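Local coordinates for uncharacterized protein (Staphylococcus aureus subsp. aureus Mu50, PDB 4QXZ) that is of unknown function but pairs a beta-barrel core, resembling type VI secretion system proteins, with a two-helix pair, at residues Y121-L135 with S148-E162. Numbering follows the deposited sequence.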
loop_
_atom_site.group_PDB
_atom_site.type_symbol
_atom_site.label_atom_id
_atom_site.label_comp_id
_atom_site.label_asym_id
_atom_site.label_seq_id
_atom_site.Cartn_x
_atom_site.Cartn_y
_atom_site.Cartn_z
ATOM N N TYR A 121 0.541 14.216 -11.988
ATOM C CA TYR A 121 1.171 15.419 -12.551
ATOM C C TYR A 121 2.006 16.201 -11.530
ATOM O O TYR A 121 1.882 15.998 -10.319
ATOM C CB TYR A 121 0.152 16.309 -13.287
ATOM C CG TYR A 121 -0.786 17.106 -12.425
ATOM C CD1 TYR A 121 -0.440 18.371 -11.948
ATOM C CD2 TYR A 121 -2.059 16.625 -12.132
ATOM C CE1 TYR A 121 -1.329 19.116 -11.156
ATOM C CE2 TYR A 121 -2.948 17.349 -11.346
ATOM C CZ TYR A 121 -2.592 18.600 -10.856
ATOM O OH TYR A 121 -3.512 19.298 -10.058
ATOM N N THR A 122 2.895 17.050 -12.042
ATOM C CA THR A 122 3.760 17.861 -11.208
ATOM C C THR A 122 3.319 19.273 -11.351
ATOM O O THR A 122 2.913 19.701 -12.429
ATOM C CB THR A 122 5.220 17.843 -11.666
ATOM O OG1 THR A 122 5.574 16.533 -12.092
ATOM C CG2 THR A 122 6.143 18.265 -10.528
ATOM N N LEU A 123 3.417 20.015 -10.259
ATOM C CA LEU A 123 3.041 21.401 -10.306
ATOM C C LEU A 123 3.959 22.118 -11.255
ATOM O O LEU A 123 5.178 21.953 -11.197
ATOM C CB LEU A 123 3.146 22.044 -8.928
ATOM C CG LEU A 123 2.400 23.381 -8.837
ATOM C CD1 LEU A 123 0.903 23.182 -9.068
ATOM C CD2 LEU A 123 2.706 24.020 -7.480
ATOM N N ARG A 124 3.378 22.908 -12.135
ATOM C CA ARG A 124 4.171 23.692 -13.056
ATOM C C ARG A 124 5.103 24.665 -12.350
ATOM O O ARG A 124 4.865 25.066 -11.212
ATOM C CB ARG A 124 3.257 24.483 -13.973
ATOM C CG ARG A 124 2.316 25.414 -13.232
ATOM C CD ARG A 124 1.035 25.613 -14.019
ATOM N NE ARG A 124 1.067 26.814 -14.847
ATOM C CZ ARG A 124 0.090 27.168 -15.684
ATOM N NH1 ARG A 124 -0.996 26.407 -15.830
ATOM N NH2 ARG A 124 0.202 28.292 -16.388
ATOM N N GLN A 125 6.161 25.051 -13.055
ATOM C CA GLN A 125 6.992 26.191 -12.666
ATOM C C GLN A 125 6.144 27.460 -12.709
ATOM O O GLN A 125 5.118 27.506 -13.403
ATOM C CB GLN A 125 8.153 26.372 -13.650
ATOM C CG GLN A 125 9.011 25.140 -13.916
ATOM C CD GLN A 125 9.823 24.710 -12.714
ATOM O OE1 GLN A 125 9.780 25.339 -11.657
ATOM N NE2 GLN A 125 10.572 23.625 -12.871
ATOM N N GLN A 126 6.564 28.493 -11.982
ATOM C CA GLN A 126 5.887 29.785 -12.047
ATOM C C GLN A 126 4.379 29.697 -11.686
ATOM O O GLN A 126 3.577 30.526 -12.131
ATOM C CB GLN A 126 6.047 30.404 -13.459
ATOM C CG GLN A 126 7.360 31.115 -13.730
ATOM C CD GLN A 126 8.564 30.191 -13.728
ATOM O OE1 GLN A 126 9.171 29.929 -12.684
ATOM N NE2 GLN A 126 8.929 29.708 -14.904
ATOM N N TYR A 127 3.989 28.701 -10.896
ATOM C CA TYR A 127 2.592 28.583 -10.476
ATOM C C TYR A 127 2.087 29.870 -9.816
ATOM O O TYR A 127 1.010 30.372 -10.153
ATOM C CB TYR A 127 2.357 27.386 -9.526
ATOM C CG TYR A 127 0.875 27.205 -9.207
ATOM C CD1 TYR A 127 0.024 26.606 -10.122
ATOM C CD2 TYR A 127 0.336 27.647 -7.997
ATOM C CE1 TYR A 127 -1.329 26.468 -9.862
ATOM C CE2 TYR A 127 -1.022 27.501 -7.720
ATOM C CZ TYR A 127 -1.848 26.929 -8.664
ATOM O OH TYR A 127 -3.185 26.789 -8.423
ATOM N N ALA A 128 2.874 30.403 -8.894
ATOM C CA ALA A 128 2.466 31.587 -8.131
ATOM C C ALA A 128 2.176 32.761 -9.080
ATOM O O ALA A 128 1.223 33.487 -8.885
ATOM C CB ALA A 128 3.539 31.969 -7.104
ATOM N N GLU A 129 3.009 32.906 -10.110
ATOM C CA GLU A 129 2.926 34.021 -11.056
ATOM C C GLU A 129 1.705 33.873 -11.975
ATOM O O GLU A 129 0.973 34.834 -12.228
ATOM C CB GLU A 129 4.217 34.097 -11.897
ATOM C CG GLU A 129 5.503 34.422 -11.125
ATOM C CD GLU A 129 6.217 33.213 -10.506
ATOM O OE1 GLU A 129 5.558 32.202 -10.138
ATOM O OE2 GLU A 129 7.462 33.276 -10.364
ATOM N N SER A 130 1.510 32.661 -12.480
ATOM C CA SER A 130 0.355 32.339 -13.293
ATOM C C SER A 130 -0.940 32.436 -12.513
ATOM O O SER A 130 -1.948 32.905 -13.038
ATOM C CB SER A 130 0.491 30.927 -13.819
ATOM O OG SER A 130 1.629 30.859 -14.638
ATOM N N LEU A 131 -0.914 31.967 -11.270
ATOM C CA LEU A 131 -2.070 32.063 -10.400
ATOM C C LEU A 131 -2.465 33.514 -10.146
ATOM O O LEU A 131 -3.646 33.856 -10.195
ATOM C CB LEU A 131 -1.771 31.385 -9.073
ATOM C CG LEU A 131 -2.776 31.646 -7.962
ATOM C CD1 LEU A 131 -4.160 31.152 -8.322
ATOM C CD2 LEU A 131 -2.271 30.956 -6.717
ATOM N N LEU A 132 -1.482 34.362 -9.869
ATOM C CA LEU A 132 -1.757 35.786 -9.724
ATOM C C LEU A 132 -2.291 36.395 -11.027
ATOM O O LEU A 132 -3.210 37.201 -11.014
ATOM C CB LEU A 132 -0.503 36.543 -9.280
ATOM C CG LEU A 132 -0.692 38.045 -9.012
ATOM C CD1 LEU A 132 -1.790 38.277 -7.989
ATOM C CD2 LEU A 132 0.616 38.731 -8.579
ATOM N N GLU A 133 -1.700 36.022 -12.146
ATOM C CA GLU A 133 -2.137 36.552 -13.428
ATOM C C GLU A 133 -3.594 36.207 -13.708
ATOM O O GLU A 133 -4.360 37.058 -14.152
ATOM C CB GLU A 133 -1.252 36.037 -14.563
ATOM C CG GLU A 133 -1.577 36.665 -15.899
ATOM C CD GLU A 133 -0.829 36.014 -17.024
ATOM O OE1 GLU A 133 0.215 36.558 -17.421
ATOM O OE2 GLU A 133 -1.280 34.955 -17.506
ATOM N N GLN A 134 -3.981 34.964 -13.429
ATOM C CA GLN A 134 -5.375 34.567 -13.544
ATOM C C GLN A 134 -6.335 35.382 -12.653
ATOM O O GLN A 134 -7.365 35.853 -13.133
ATOM C CB GLN A 134 -5.524 33.097 -13.212
ATOM C CG GLN A 134 -6.935 32.599 -13.444
ATOM C CD GLN A 134 -7.067 31.143 -13.125
ATOM O OE1 GLN A 134 -6.434 30.316 -13.744
ATOM N NE2 GLN A 134 -7.875 30.830 -12.140
ATOM N N LEU A 135 -6.006 35.524 -11.370
ATOM C CA LEU A 135 -6.893 36.199 -10.401
ATOM C C LEU A 135 -7.098 37.672 -10.747
ATOM O O LEU A 135 -8.199 38.206 -10.602
ATOM C CB LEU A 135 -6.351 36.052 -8.968
ATOM C CG LEU A 135 -6.374 34.608 -8.429
ATOM C CD1 LEU A 135 -5.762 34.543 -7.042
ATOM C CD2 LEU A 135 -7.799 34.025 -8.405
ATOM N N SER A 148 -8.049 34.740 -1.851
ATOM C CA SER A 148 -8.023 33.718 -2.867
ATOM C C SER A 148 -6.595 33.216 -3.136
ATOM O O SER A 148 -6.366 32.031 -3.265
ATOM C CB SER A 148 -8.648 34.244 -4.158
ATOM O OG SER A 148 -10.055 34.228 -4.077
ATOM N N PHE A 149 -5.644 34.121 -3.227
ATOM C CA PHE A 149 -4.280 33.722 -3.540
ATOM C C PHE A 149 -3.726 32.760 -2.503
ATOM O O PHE A 149 -3.077 31.785 -2.843
ATOM C CB PHE A 149 -3.374 34.939 -3.612
ATOM C CG PHE A 149 -1.945 34.623 -3.980
ATOM C CD1 PHE A 149 -1.597 34.371 -5.294
ATOM C CD2 PHE A 149 -0.941 34.623 -3.013
ATOM C CE1 PHE A 149 -0.283 34.100 -5.641
ATOM C CE2 PHE A 149 0.370 34.364 -3.352
ATOM C CZ PHE A 149 0.696 34.092 -4.662
ATOM N N ASN A 150 -3.954 33.051 -1.259
ATOM C CA ASN A 150 -3.474 32.214 -0.213
ATOM C C ASN A 150 -4.097 30.849 -0.168
ATOM O O ASN A 150 -3.417 29.890 0.073
ATOM C CB ASN A 150 -3.636 32.912 1.104
ATOM C CG ASN A 150 -2.816 34.163 1.205
ATOM O OD1 ASN A 150 -2.066 34.502 0.331
ATOM N ND2 ASN A 150 -2.973 34.856 2.283
ATOM N N ARG A 151 -5.396 30.769 -0.370
ATOM C CA ARG A 151 -6.072 29.507 -0.420
ATOM C C ARG A 151 -5.662 28.689 -1.603
ATOM O O ARG A 151 -5.374 27.541 -1.493
ATOM C CB ARG A 151 -7.570 29.728 -0.420
ATOM C CG ARG A 151 -8.391 28.474 -0.367
ATOM C CD ARG A 151 -9.878 28.704 -0.471
ATOM N NE ARG A 151 -10.269 29.274 -1.754
ATOM C CZ ARG A 151 -10.577 30.537 -2.024
ATOM N NH1 ARG A 151 -10.536 31.488 -1.123
ATOM N NH2 ARG A 151 -10.925 30.851 -3.254
ATOM N N MET A 152 -5.607 29.324 -2.745
ATOM C CA MET A 152 -5.189 28.673 -3.928
ATOM C C MET A 152 -3.729 28.283 -3.864
ATOM O O MET A 152 -3.356 27.307 -4.444
ATOM C CB MET A 152 -5.531 29.484 -5.144
ATOM C CG MET A 152 -7.019 29.721 -5.281
ATOM S SD MET A 152 -7.572 30.667 -6.653
ATOM C CE MET A 152 -8.934 31.232 -5.892
ATOM N N MET A 153 -2.881 29.048 -3.203
ATOM C CA MET A 153 -1.514 28.598 -3.130
ATOM C C MET A 153 -1.342 27.279 -2.411
ATOM O O MET A 153 -0.446 26.555 -2.709
ATOM C CB MET A 153 -0.551 29.642 -2.596
ATOM C CG MET A 153 -0.026 30.633 -3.639
ATOM S SD MET A 153 0.909 30.156 -5.024
ATOM C CE MET A 153 2.390 29.887 -4.239
ATOM N N GLN A 154 -2.110 27.019 -1.381
ATOM C CA GLN A 154 -2.099 25.711 -0.790
ATOM C C GLN A 154 -2.747 24.552 -1.536
ATOM O O GLN A 154 -2.180 23.504 -1.636
ATOM C CB GLN A 154 -2.697 25.806 0.578
ATOM C CG GLN A 154 -1.848 26.563 1.544
ATOM C CD GLN A 154 -0.456 26.018 1.622
ATOM O OE1 GLN A 154 -0.240 24.847 1.813
ATOM N NE2 GLN A 154 0.485 26.869 1.470
ATOM N N SER A 155 -3.954 24.756 -2.019
ATOM C CA SER A 155 -4.732 23.744 -2.710
ATOM C C SER A 155 -4.300 23.415 -4.111
ATOM O O SER A 155 -4.512 22.356 -4.591
ATOM C CB SER A 155 -6.208 24.079 -2.695
ATOM O OG SER A 155 -6.478 25.290 -3.356
ATOM N N LYS A 156 -3.709 24.402 -4.732
ATOM C CA LYS A 156 -3.202 24.357 -6.107
ATOM C C LYS A 156 -4.124 23.949 -7.214
ATOM O O LYS A 156 -3.779 23.076 -7.948
ATOM C CB LYS A 156 -2.003 23.457 -6.111
ATOM C CG LYS A 156 -0.921 23.953 -5.184
ATOM C CD LYS A 156 0.072 22.875 -4.797
ATOM C CE LYS A 156 0.864 23.216 -3.540
ATOM N NZ LYS A 156 1.467 22.011 -2.905
ATOM N N PRO A 157 -5.290 24.566 -7.357
ATOM C CA PRO A 157 -6.181 24.129 -8.436
ATOM C C PRO A 157 -5.503 24.192 -9.813
ATOM O O PRO A 157 -4.560 24.983 -10.008
ATOM C CB PRO A 157 -7.359 25.117 -8.357
ATOM C CG PRO A 157 -6.864 26.283 -7.566
ATOM C CD PRO A 157 -5.783 25.764 -6.656
ATOM N N LYS A 158 -5.950 23.339 -10.734
ATOM C CA LYS A 158 -5.594 23.484 -12.152
ATOM C C LYS A 158 -6.005 24.863 -12.597
ATOM O O LYS A 158 -7.084 25.356 -12.241
ATOM C CB LYS A 158 -6.263 22.439 -13.069
ATOM C CG LYS A 158 -5.576 21.078 -13.055
ATOM C CD LYS A 158 -5.400 20.491 -14.454
ATOM C CE LYS A 158 -4.394 19.335 -14.479
ATOM N NZ LYS A 158 -2.987 19.781 -14.248
ATOM N N LEU A 159 -5.125 25.479 -13.372
ATOM C CA LEU A 159 -5.323 26.840 -13.816
ATOM C C LEU A 159 -6.198 26.879 -15.064
ATOM O O LEU A 159 -6.260 25.902 -15.828
ATOM C CB LEU A 159 -3.971 27.523 -14.022
ATOM C CG LEU A 159 -3.125 27.715 -12.754
ATOM C CD1 LEU A 159 -1.734 28.262 -13.001
ATOM C CD2 LEU A 159 -3.834 28.573 -11.726
ATOM N N LYS A 160 -6.901 28.001 -15.221
ATOM C CA LYS A 160 -7.847 28.218 -16.332
ATOM C C LYS A 160 -7.198 27.964 -17.699
ATOM O O LYS A 160 -7.850 27.473 -18.610
ATOM C CB LYS A 160 -8.431 29.634 -16.273
ATOM C CG LYS A 160 -9.859 29.747 -16.777
ATOM C CD LYS A 160 -10.504 31.067 -16.358
ATOM C CE LYS A 160 -11.113 30.970 -14.964
ATOM N NZ LYS A 160 -11.707 32.273 -14.545
ATOM N N ASP A 161 -5.905 28.246 -17.827
ATOM C CA ASP A 161 -5.221 28.013 -19.100
ATOM C C ASP A 161 -5.015 26.531 -19.443
ATOM O O ASP A 161 -4.426 26.211 -20.479
ATOM C CB ASP A 161 -3.885 28.776 -19.172
ATOM C CG ASP A 161 -2.888 28.347 -18.114
ATOM O OD1 ASP A 161 -3.186 27.463 -17.286
ATOM O OD2 ASP A 161 -1.783 28.929 -18.098
ATOM N N GLU A 162 -5.491 25.630 -18.588
ATOM C CA GLU A 162 -5.407 24.201 -18.871
ATOM C C GLU A 162 -6.772 23.569 -19.153
ATOM O O GLU A 162 -6.816 22.401 -19.500
ATOM C CB GLU A 162 -4.709 23.458 -17.717
ATOM C CG GLU A 162 -3.181 23.538 -17.758
ATOM C CD GLU A 162 -2.500 23.379 -16.390
ATOM O OE1 GLU A 162 -1.277 23.114 -16.377
ATOM O OE2 GLU A 162 -3.152 23.538 -15.324
#
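Leu131 and Phe149 meet between the helices of the two-helix pair that YwpF carries beside its beta-barrel core. Helices 127-135 and 148-155 run roughly antiparallel, their axes 139° apart and 10.5 Å from each other at closest approach. Phe149 enters as a knob among Ala128, Leu131, Leu132 and Leu135; with CG anti to the backbone N (chi1 -178°), its ring reaches across so that CD1 lies 3.8 Å from Leu131 CD2. The methyls of Leu131 meet different sulfurs, CD1 resting on Met152 SD and CD2 on Met153 SD. That second sulfur also sits at the edge of the Tyr127 ring, a Met-aromatic contact, while the Met153 methyl CE packs on Ala128 CB.

Beyond Lys156, the first residue past the helix and with positive phi, the chain turns back along helix 127-135. Tyr127 OH donates to an in-plane lone pair of Pro157 O at 2.8 Å, fixing the start of this return. Leu159 then packs against Tyr127, Ser130 and Arg124, its CD1 lying 3.4 Å from Arg124 CZ, over one guanidinium face. The extended Gln134 side chain brings OE1 to the backbone N of Lys160 (2.8 Å), and Lys160 NZ pairs with Asp138, just past the end of helix 127-137.

At the barrel end, Lys158 NZ stands over the centre of the Tyr121 ring, a cation-pi contact 8° off the ring normal, while Asp83 binds both Tyr121 OH and Lys158 N. Glu162 OE1 forms a salt bridge with Arg124 NH1. The same guanidinium grips Asp161 end-on and nearly coplanar: NH1 bonds OD1, and NH2 reaches the syn lone pair of Asp161 OD2 at 2.7 Å.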